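Local coordinates for protein lipid A deacylase PagL (Pseudomonas aeruginosa, PDB 2ERV) that hydrolyses the ester bond at the 3 position of lipid A in the outer membrane, releasing the primary fatty acyl chain from lipopolysaccharide, at residues T38-A43 with F145-I150; T46-G51 with A86-T91; Y127-A130 with P135-G138. All blocks are in the same frame, centred on the assembly; numbering follows the deposited sequence.

Contact 1 (T38-A43 with F145-I150); sequences TGYWDA and FYKIPI
Lys147 sets out with CG anti to its backbone N (chi1 -171°), continues extended, and bends at chi3 (-43°) before its ammonium group reaches Tyr40. The tyrosine comes from the opposite direction: its strand points it toward Lys147, and chi1 (62°), with CG between backbone N and carbonyl carbon, sets how the ring lies there. NZ of Lys147 sits 4.0 Å from the centroid of the Tyr40 ring, displaced from the ring normal toward the hydroxyl half. The result is an off-centre cation-pi contact, with Lys147 NZ 3.5 Å from Tyr40 CZ. A water joins the two polar ends: it donates to Tyr40 OH at 2.7 Å and accepts from Lys147 NZ at 3.0 Å, and it offers a weak, longer bond to Asp42 OD2. Tyr40 OH is also hydrogen-bonded to Glu80 OE1, and Lys147 NZ makes a weak hydrogen bond to Ser22 OG. Asp42 OD1 lies 5.0 Å from Lys147 NZ, without direct contact; any stabilisation of the lysine charge is probably shared with Arg18 and Arg107, both salt-bridged to Asp42 OD2. The polar groups of this buried contact thus belong to a network of charged groups bridged by a water. Strands 35-48 and 139-149 are not paired with each other; strands 15-24 and 2-9 separate them along one way round the wall, and the tyrosine and lysine meet across the interior, with Tyr40 also touching Val65 and Val67 of strand 57-70 and Lys147 touching Ser119 of strand 119-128.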
loop_
_atom_site.group_PDB
_atom_site.type_symbol
_atom_site.label_atom_id
_atom_site.label_comp_id
_atom_site.label_asym_id
_atom_site.label_seq_id
_atom_site.Cartn_x
_atom_site.Cartn_y
_atom_site.Cartn_z
ATOM N N THR A 38 15.885 5.148 -0.214
ATOM C CA THR A 38 15.776 4.354 -1.427
ATOM C C THR A 38 14.309 4.260 -1.842
ATOM O O THR A 38 13.518 5.131 -1.447
ATOM C CB THR A 38 16.480 2.960 -1.240
ATOM O OG1 THR A 38 16.508 2.307 -2.520
ATOM C CG2 THR A 38 15.708 2.012 -0.294
ATOM N N GLY A 39 13.939 3.244 -2.631
ATOM C CA GLY A 39 12.516 3.033 -2.921
ATOM C C GLY A 39 12.242 1.880 -3.851
ATOM O O GLY A 39 13.174 1.121 -4.250
ATOM N N TYR A 40 10.964 1.741 -4.202
ATOM C CA TYR A 40 10.534 0.677 -5.100
ATOM C C TYR A 40 9.255 1.043 -5.832
ATOM O O TYR A 40 8.499 1.935 -5.385
ATOM C CB TYR A 40 10.425 -0.680 -4.388
ATOM C CG TYR A 40 9.396 -0.731 -3.271
ATOM C CD1 TYR A 40 9.732 -0.335 -1.972
ATOM C CD2 TYR A 40 8.107 -1.166 -3.519
ATOM C CE1 TYR A 40 8.776 -0.414 -0.919
ATOM C CE2 TYR A 40 7.155 -1.225 -2.521
ATOM C CZ TYR A 40 7.484 -0.849 -1.231
ATOM O OH TYR A 40 6.529 -0.955 -0.252
ATOM N N TRP A 41 9.023 0.372 -6.963
ATOM C CA TRP A 41 7.778 0.554 -7.666
ATOM C C TRP A 41 6.877 -0.523 -7.119
ATOM O O TRP A 41 7.288 -1.651 -7.032
ATOM C CB TRP A 41 7.957 0.297 -9.151
ATOM C CG TRP A 41 8.846 1.268 -9.833
ATOM C CD1 TRP A 41 10.103 1.034 -10.351
ATOM C CD2 TRP A 41 8.550 2.636 -10.097
ATOM N NE1 TRP A 41 10.601 2.190 -10.914
ATOM C CE2 TRP A 41 9.658 3.184 -10.789
ATOM C CE3 TRP A 41 7.435 3.456 -9.854
ATOM C CZ2 TRP A 41 9.692 4.524 -11.207
ATOM C CZ3 TRP A 41 7.460 4.784 -10.302
ATOM C CH2 TRP A 41 8.583 5.298 -10.968
ATOM N N ASP A 42 5.651 -0.174 -6.792
ATOM C CA ASP A 42 4.750 -1.127 -6.150
ATOM C C ASP A 42 3.437 -1.269 -6.969
ATOM O O ASP A 42 2.714 -0.280 -7.185
ATOM C CB ASP A 42 4.447 -0.678 -4.721
ATOM C CG ASP A 42 3.890 -1.813 -3.875
ATOM O OD1 ASP A 42 4.389 -2.947 -4.011
ATOM O OD2 ASP A 42 2.988 -1.691 -3.037
ATOM N N ALA A 43 3.158 -2.486 -7.412
ATOM C CA ALA A 43 1.895 -2.834 -8.099
ATOM C C ALA A 43 1.028 -3.672 -7.134
ATOM O O ALA A 43 1.533 -4.602 -6.485
ATOM C CB ALA A 43 2.185 -3.618 -9.377
ATOM N N PHE A 145 1.671 -6.858 6.271
ATOM C CA PHE A 145 2.132 -7.403 4.980
ATOM C C PHE A 145 3.364 -8.255 5.171
ATOM O O PHE A 145 4.075 -8.126 6.187
ATOM C CB PHE A 145 2.393 -6.329 3.886
ATOM C CG PHE A 145 3.628 -5.517 4.123
ATOM C CD1 PHE A 145 3.559 -4.343 4.854
ATOM C CD2 PHE A 145 4.873 -5.961 3.650
ATOM C CE1 PHE A 145 4.729 -3.596 5.098
ATOM C CE2 PHE A 145 6.064 -5.235 3.913
ATOM C CZ PHE A 145 5.993 -4.069 4.637
ATOM N N TYR A 146 3.548 -9.189 4.233
ATOM C CA TYR A 146 4.720 -10.041 4.172
ATOM C C TYR A 146 5.146 -10.032 2.724
ATOM O O TYR A 146 4.323 -10.147 1.820
ATOM C CB TYR A 146 4.484 -11.492 4.687
ATOM C CG TYR A 146 5.834 -12.097 5.167
ATOM C CD1 TYR A 146 6.277 -11.923 6.480
ATOM C CD2 TYR A 146 6.691 -12.718 4.285
ATOM C CE1 TYR A 146 7.522 -12.420 6.903
ATOM C CE2 TYR A 146 7.923 -13.235 4.693
ATOM C CZ TYR A 146 8.345 -13.063 5.991
ATOM O OH TYR A 146 9.596 -13.574 6.393
ATOM N N LYS A 147 6.447 -9.898 2.506
ATOM C CA LYS A 147 6.979 -9.816 1.185
ATOM C C LYS A 147 8.188 -10.778 1.063
ATOM O O LYS A 147 8.982 -10.896 2.006
ATOM C CB LYS A 147 7.442 -8.378 0.958
ATOM C CG LYS A 147 7.824 -8.089 -0.476
ATOM C CD LYS A 147 8.257 -6.618 -0.648
ATOM C CE LYS A 147 7.350 -5.657 0.106
ATOM N NZ LYS A 147 7.585 -4.284 -0.466
ATOM N N ILE A 148 8.319 -11.442 -0.080
ATOM C CA ILE A 148 9.380 -12.465 -0.282
ATOM C C ILE A 148 10.003 -12.195 -1.646
ATOM O O ILE A 148 9.271 -12.022 -2.600
ATOM C CB ILE A 148 8.773 -13.886 -0.262
ATOM C CG1 ILE A 148 8.066 -14.175 1.063
ATOM C CG2 ILE A 148 9.869 -15.003 -0.523
ATOM C CD1 ILE A 148 7.003 -15.270 0.951
ATOM N N PRO A 149 11.333 -12.204 -1.761
ATOM C CA PRO A 149 11.989 -11.949 -3.060
ATOM C C PRO A 149 11.636 -13.075 -4.045
ATOM O O PRO A 149 11.414 -14.198 -3.601
ATOM C CB PRO A 149 13.482 -11.966 -2.721
ATOM C CG PRO A 149 13.601 -12.648 -1.400
ATOM C CD PRO A 149 12.306 -12.512 -0.686
ATOM N N ILE A 150 11.491 -12.800 -5.337
ATOM C CA ILE A 150 11.087 -13.907 -6.256
ATOM C C ILE A 150 12.052 -14.127 -7.405
ATOM O O ILE A 150 11.984 -15.156 -8.090
ATOM C CB ILE A 150 9.607 -13.842 -6.764
ATOM C CG1 ILE A 150 9.279 -12.504 -7.436
ATOM C CG2 ILE A 150 8.646 -14.210 -5.643
ATOM C CD1 ILE A 150 7.821 -12.425 -7.921
ATOM O OXT ILE A 150 12.911 -13.283 -7.631
HETATM O O HOH W 1 4.874 -3.119 -0.475
#

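Contact 2 (T46-G51 with A86-T91); sequences TYWEGG and AAFSGT
Trp48 and Phe88 share the same first torsion, CG anti to the carbonyl carbon and beside the backbone N, and their side chains cross at about a right angle. The second torsion (80° in Trp48, -109° in Phe88) turns each ring, and the phenyl group presents one corner to the indole: CE1 of Phe88 lies over one face of the Trp48 ring, offset toward its rim, and approaches Trp48 NE1 to 3.4 Å and Trp48 CE2 to 3.5 Å. CZ of Phe88 follows along the six-membered part, 3.9 Å from Trp48 CZ2. With the planes inclined by 41° and the five-membered ring centroid of Trp48 5.0 Å from that of Phe88, the rings meet obliquely. On the opposite face of the indole lies CG2 of Thr46, from the same strand, so the tryptophan is held between a methyl group and the phenyl corner. The indole NE1, beneath that corner, is hydrogen-bonded to Ser59 OG, which helps to fix the rotation of the ring. The side chain of Trp48 comes within about 6 Å of that of the active-site Glu140. The pair bridges, on the inner side of the wall, the strand 57-70 that lies between strands 35-48 and 75-88, while Val93 touches both rings and Ile139 and Ser141 of strand 139-149 border the indole.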
loop_
_atom_site.group_PDB
_atom_site.type_symbol
_atom_site.label_atom_id
_atom_site.label_comp_id
_atom_site.label_asym_id
_atom_site.label_seq_id
_atom_site.Cartn_x
_atom_site.Cartn_y
_atom_site.Cartn_z
ATOM N N THR A 46 -6.079 -5.450 -4.978
ATOM C CA THR A 46 -6.695 -5.482 -3.630
ATOM C C THR A 46 -8.111 -5.920 -3.778
ATOM O O THR A 46 -8.795 -5.472 -4.693
ATOM C CB THR A 46 -6.639 -4.087 -2.938
ATOM O OG1 THR A 46 -5.260 -3.650 -2.840
ATOM C CG2 THR A 46 -7.158 -4.145 -1.489
ATOM N N TYR A 47 -8.544 -6.815 -2.894
ATOM C CA TYR A 47 -9.970 -7.107 -2.787
ATOM C C TYR A 47 -10.491 -6.444 -1.509
ATOM O O TYR A 47 -9.845 -6.511 -0.462
ATOM C CB TYR A 47 -10.214 -8.638 -2.711
ATOM C CG TYR A 47 -11.656 -8.998 -2.477
ATOM C CD1 TYR A 47 -12.552 -8.993 -3.530
ATOM C CD2 TYR A 47 -12.123 -9.345 -1.221
ATOM C CE1 TYR A 47 -13.882 -9.302 -3.339
ATOM C CE2 TYR A 47 -13.499 -9.673 -1.030
ATOM C CZ TYR A 47 -14.328 -9.641 -2.103
ATOM O OH TYR A 47 -15.661 -9.963 -1.991
ATOM N N TRP A 48 -11.665 -5.833 -1.622
ATOM C CA TRP A 48 -12.292 -5.078 -0.556
ATOM C C TRP A 48 -13.602 -5.756 -0.272
ATOM O O TRP A 48 -14.473 -5.727 -1.153
ATOM C CB TRP A 48 -12.644 -3.657 -1.059
ATOM C CG TRP A 48 -11.403 -2.839 -1.504
ATOM C CD1 TRP A 48 -10.741 -2.934 -2.720
ATOM C CD2 TRP A 48 -10.650 -1.906 -0.721
ATOM N NE1 TRP A 48 -9.648 -2.090 -2.742
ATOM C CE2 TRP A 48 -9.569 -1.450 -1.521
ATOM C CE3 TRP A 48 -10.779 -1.386 0.589
ATOM C CZ2 TRP A 48 -8.634 -0.503 -1.053
ATOM C CZ3 TRP A 48 -9.877 -0.459 1.028
ATOM C CH2 TRP A 48 -8.805 -0.022 0.228
ATOM N N GLU A 49 -13.769 -6.264 0.938
ATOM C CA GLU A 49 -15.013 -6.844 1.408
ATOM C C GLU A 49 -16.154 -5.843 1.228
ATOM O O GLU A 49 -15.964 -4.619 1.403
ATOM C CB GLU A 49 -14.899 -7.228 2.882
ATOM C CG GLU A 49 -16.127 -7.927 3.457
ATOM C CD GLU A 49 -16.124 -8.087 4.970
ATOM O OE1 GLU A 49 -15.192 -7.632 5.676
ATOM O OE2 GLU A 49 -17.094 -8.707 5.472
ATOM N N GLY A 50 -17.334 -6.353 0.869
ATOM C CA GLY A 50 -18.488 -5.480 0.625
ATOM C C GLY A 50 -18.939 -4.845 1.917
ATOM O O GLY A 50 -18.513 -5.236 2.989
ATOM N N GLY A 51 -19.824 -3.857 1.823
ATOM C CA GLY A 51 -20.364 -3.213 3.000
ATOM C C GLY A 51 -21.718 -2.672 2.577
ATOM O O GLY A 51 -22.343 -3.224 1.687
ATOM N N ALA A 86 -4.788 4.498 -8.495
ATOM C CA ALA A 86 -5.576 3.270 -8.325
ATOM C C ALA A 86 -6.841 3.358 -9.173
ATOM O O ALA A 86 -7.424 4.438 -9.305
ATOM C CB ALA A 86 -5.968 3.084 -6.841
ATOM N N ALA A 87 -7.282 2.208 -9.698
ATOM C CA ALA A 87 -8.538 2.094 -10.419
ATOM C C ALA A 87 -9.353 1.018 -9.716
ATOM O O ALA A 87 -8.858 -0.104 -9.560
ATOM C CB ALA A 87 -8.272 1.678 -11.907
ATOM N N PHE A 88 -10.571 1.374 -9.293
ATOM C CA PHE A 88 -11.461 0.445 -8.645
ATOM C C PHE A 88 -12.457 -0.127 -9.662
ATOM O O PHE A 88 -12.758 0.513 -10.704
ATOM C CB PHE A 88 -12.221 1.111 -7.477
ATOM C CG PHE A 88 -11.356 1.368 -6.241
ATOM C CD1 PHE A 88 -11.539 0.612 -5.079
ATOM C CD2 PHE A 88 -10.410 2.392 -6.227
ATOM C CE1 PHE A 88 -10.735 0.867 -3.888
ATOM C CE2 PHE A 88 -9.578 2.636 -5.077
ATOM C CZ PHE A 88 -9.772 1.884 -3.903
ATOM N N SER A 89 -12.965 -1.311 -9.342
ATOM C CA SER A 89 -13.931 -1.996 -10.206
ATOM C C SER A 89 -15.326 -1.385 -10.122
ATOM O O SER A 89 -16.193 -1.730 -10.938
ATOM C CB SER A 89 -13.938 -3.504 -9.902
ATOM O OG SER A 89 -14.541 -3.736 -8.647
ATOM N N GLY A 90 -15.561 -0.475 -9.170
ATOM C CA GLY A 90 -16.834 0.304 -9.125
ATOM C C GLY A 90 -16.604 1.570 -8.321
ATOM O O GLY A 90 -15.496 1.786 -7.810
ATOM N N THR A 91 -17.614 2.427 -8.212
ATOM C CA THR A 91 -17.452 3.671 -7.470
ATOM C C THR A 91 -17.902 3.535 -6.020
ATOM O O THR A 91 -17.685 4.456 -5.233
ATOM C CB THR A 91 -18.260 4.811 -8.123
ATOM O OG1 THR A 91 -19.617 4.393 -8.242
ATOM C CG2 THR A 91 -17.847 5.049 -9.604
#

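Contact 3 (Y127-A130 with P135-G138); sequences YSNA and PNDG
The side-chain amides of Asn129 and Asn136 are stacked and offset, their planes 23° apart, sliding past each other in opposite directions. OD1 of Asn129 lies against the amide carbon CG of Asn136, at 3.1 Å. The two like acceptors, Asn129 OD1 and Asn136 OD1, are 3.2 Å apart and cannot bond each other; instead Asn129 N donates to Asn136 OD1 at 2.9 Å in a nearly straight bond (164°), approaching from above the carbonyl plane. The side chain of Asn136 extends away from its backbone N (chi1 -172°), beside the carbonyl carbon, which carries the amide across to 127-130. Its ND2 donates to a water, at 3.1 Å, that also bonds Ser128 OG at 2.6 Å. Beside the serine, CA of Gly138 makes a CA-H...O contact with Tyr127 O (3.0 Å). Asn129, critical for activity, thus has its N-H held by Asn136 and its ND2 by Lys133 O of the same loop and by OG of Ser100, which precedes strand 102-114. The loop packs beside a Ser-His-Glu charge relay system: Ser128 belongs to the contact itself, its OG hydrogen-bonded to His126 NE2, and His126 and Glu140 lie just outside the two segments.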
loop_
_atom_site.group_PDB
_atom_site.type_symbol
_atom_site.label_atom_id
_atom_site.label_comp_id
_atom_site.label_asym_id
_atom_site.label_seq_id
_atom_site.Cartn_x
_atom_site.Cartn_y
_atom_site.Cartn_z
ATOM N N TYR A 127 -7.325 6.108 -0.130
ATOM C CA TYR A 127 -7.657 6.316 -1.524
ATOM C C TYR A 127 -8.748 7.378 -1.610
ATOM O O TYR A 127 -9.765 7.266 -0.923
ATOM C CB TYR A 127 -8.224 5.014 -2.132
ATOM C CG TYR A 127 -7.250 3.855 -2.160
ATOM C CD1 TYR A 127 -6.456 3.621 -3.289
ATOM C CD2 TYR A 127 -7.136 2.991 -1.064
ATOM C CE1 TYR A 127 -5.553 2.538 -3.328
ATOM C CE2 TYR A 127 -6.250 1.889 -1.103
ATOM C CZ TYR A 127 -5.463 1.687 -2.235
ATOM O OH TYR A 127 -4.576 0.617 -2.294
ATOM N N SER A 128 -8.543 8.411 -2.427
ATOM C CA SER A 128 -9.616 9.415 -2.664
ATOM C C SER A 128 -9.280 10.181 -3.932
ATOM O O SER A 128 -8.257 9.928 -4.501
ATOM C CB SER A 128 -9.850 10.340 -1.465
ATOM O OG SER A 128 -8.640 11.009 -1.110
ATOM N N ASN A 129 -10.130 11.120 -4.351
ATOM C CA ASN A 129 -9.987 11.730 -5.674
ATOM C C ASN A 129 -9.706 13.246 -5.626
ATOM O O ASN A 129 -9.748 13.941 -6.662
ATOM C CB ASN A 129 -11.205 11.357 -6.587
ATOM C CG ASN A 129 -12.543 11.918 -6.070
ATOM O OD1 ASN A 129 -12.626 13.075 -5.600
ATOM N ND2 ASN A 129 -13.585 11.119 -6.156
ATOM N N ALA A 130 -9.343 13.725 -4.435
ATOM C CA ALA A 130 -8.998 15.121 -4.176
ATOM C C ALA A 130 -10.141 16.093 -4.467
ATOM O O ALA A 130 -9.890 17.270 -4.796
ATOM C CB ALA A 130 -7.749 15.519 -4.914
ATOM N N PRO A 135 -19.360 12.064 -4.216
ATOM C CA PRO A 135 -19.085 12.625 -2.887
ATOM C C PRO A 135 -17.676 12.335 -2.327
ATOM O O PRO A 135 -17.390 12.687 -1.166
ATOM C CB PRO A 135 -20.136 11.946 -1.998
ATOM C CG PRO A 135 -20.328 10.642 -2.645
ATOM C CD PRO A 135 -20.214 10.864 -4.145
ATOM N N ASN A 136 -16.815 11.704 -3.119
ATOM C CA ASN A 136 -15.414 11.481 -2.654
ATOM C C ASN A 136 -15.314 11.009 -1.205
ATOM O O ASN A 136 -14.690 11.682 -0.374
ATOM C CB ASN A 136 -14.619 12.782 -2.815
ATOM C CG ASN A 136 -13.113 12.592 -2.543
ATOM O OD1 ASN A 136 -12.568 11.530 -2.798
ATOM N ND2 ASN A 136 -12.452 13.641 -2.081
ATOM N N ASP A 137 -15.939 9.873 -0.859
ATOM C CA ASP A 137 -15.953 9.479 0.548
ATOM C C ASP A 137 -14.543 9.063 1.025
ATOM O O ASP A 137 -14.259 9.057 2.223
ATOM C CB ASP A 137 -16.895 8.319 0.809
ATOM C CG ASP A 137 -18.364 8.703 0.788
ATOM O OD1 ASP A 137 -18.711 9.905 0.670
ATOM O OD2 ASP A 137 -19.250 7.830 0.942
ATOM N N GLY A 138 -13.696 8.691 0.079
ATOM C CA GLY A 138 -12.388 8.060 0.353
ATOM C C GLY A 138 -12.574 6.688 1.009
ATOM O O GLY A 138 -13.639 6.388 1.540
HETATM O O HOH W 2 -9.473 13.423 -1.292
#

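Overall arrangement
Contacts 1 and 2 lie within one antiparallel beta barrel, and contact 3 at the end of one of its strands, where a loop leads from strand 119-128 to 139-149. Along the chain contact 1 encloses the other two, with contact 2 closing before contact 3 opens. Contacts 1 and 2 share strand 35-48, but their centres are 22 Å apart, on opposite sides of the chain's centre; contact 3 lies 26 Å from contact 1. Contacts 2 and 3, centres 13 Å apart, touch where Tyr127 packs on Trp48, Ala86 and Phe88. The aromatic packing thereby adjoins the strand that carries the catalytic serine, whereas the polar network of contact 1 lies in another part of the interior.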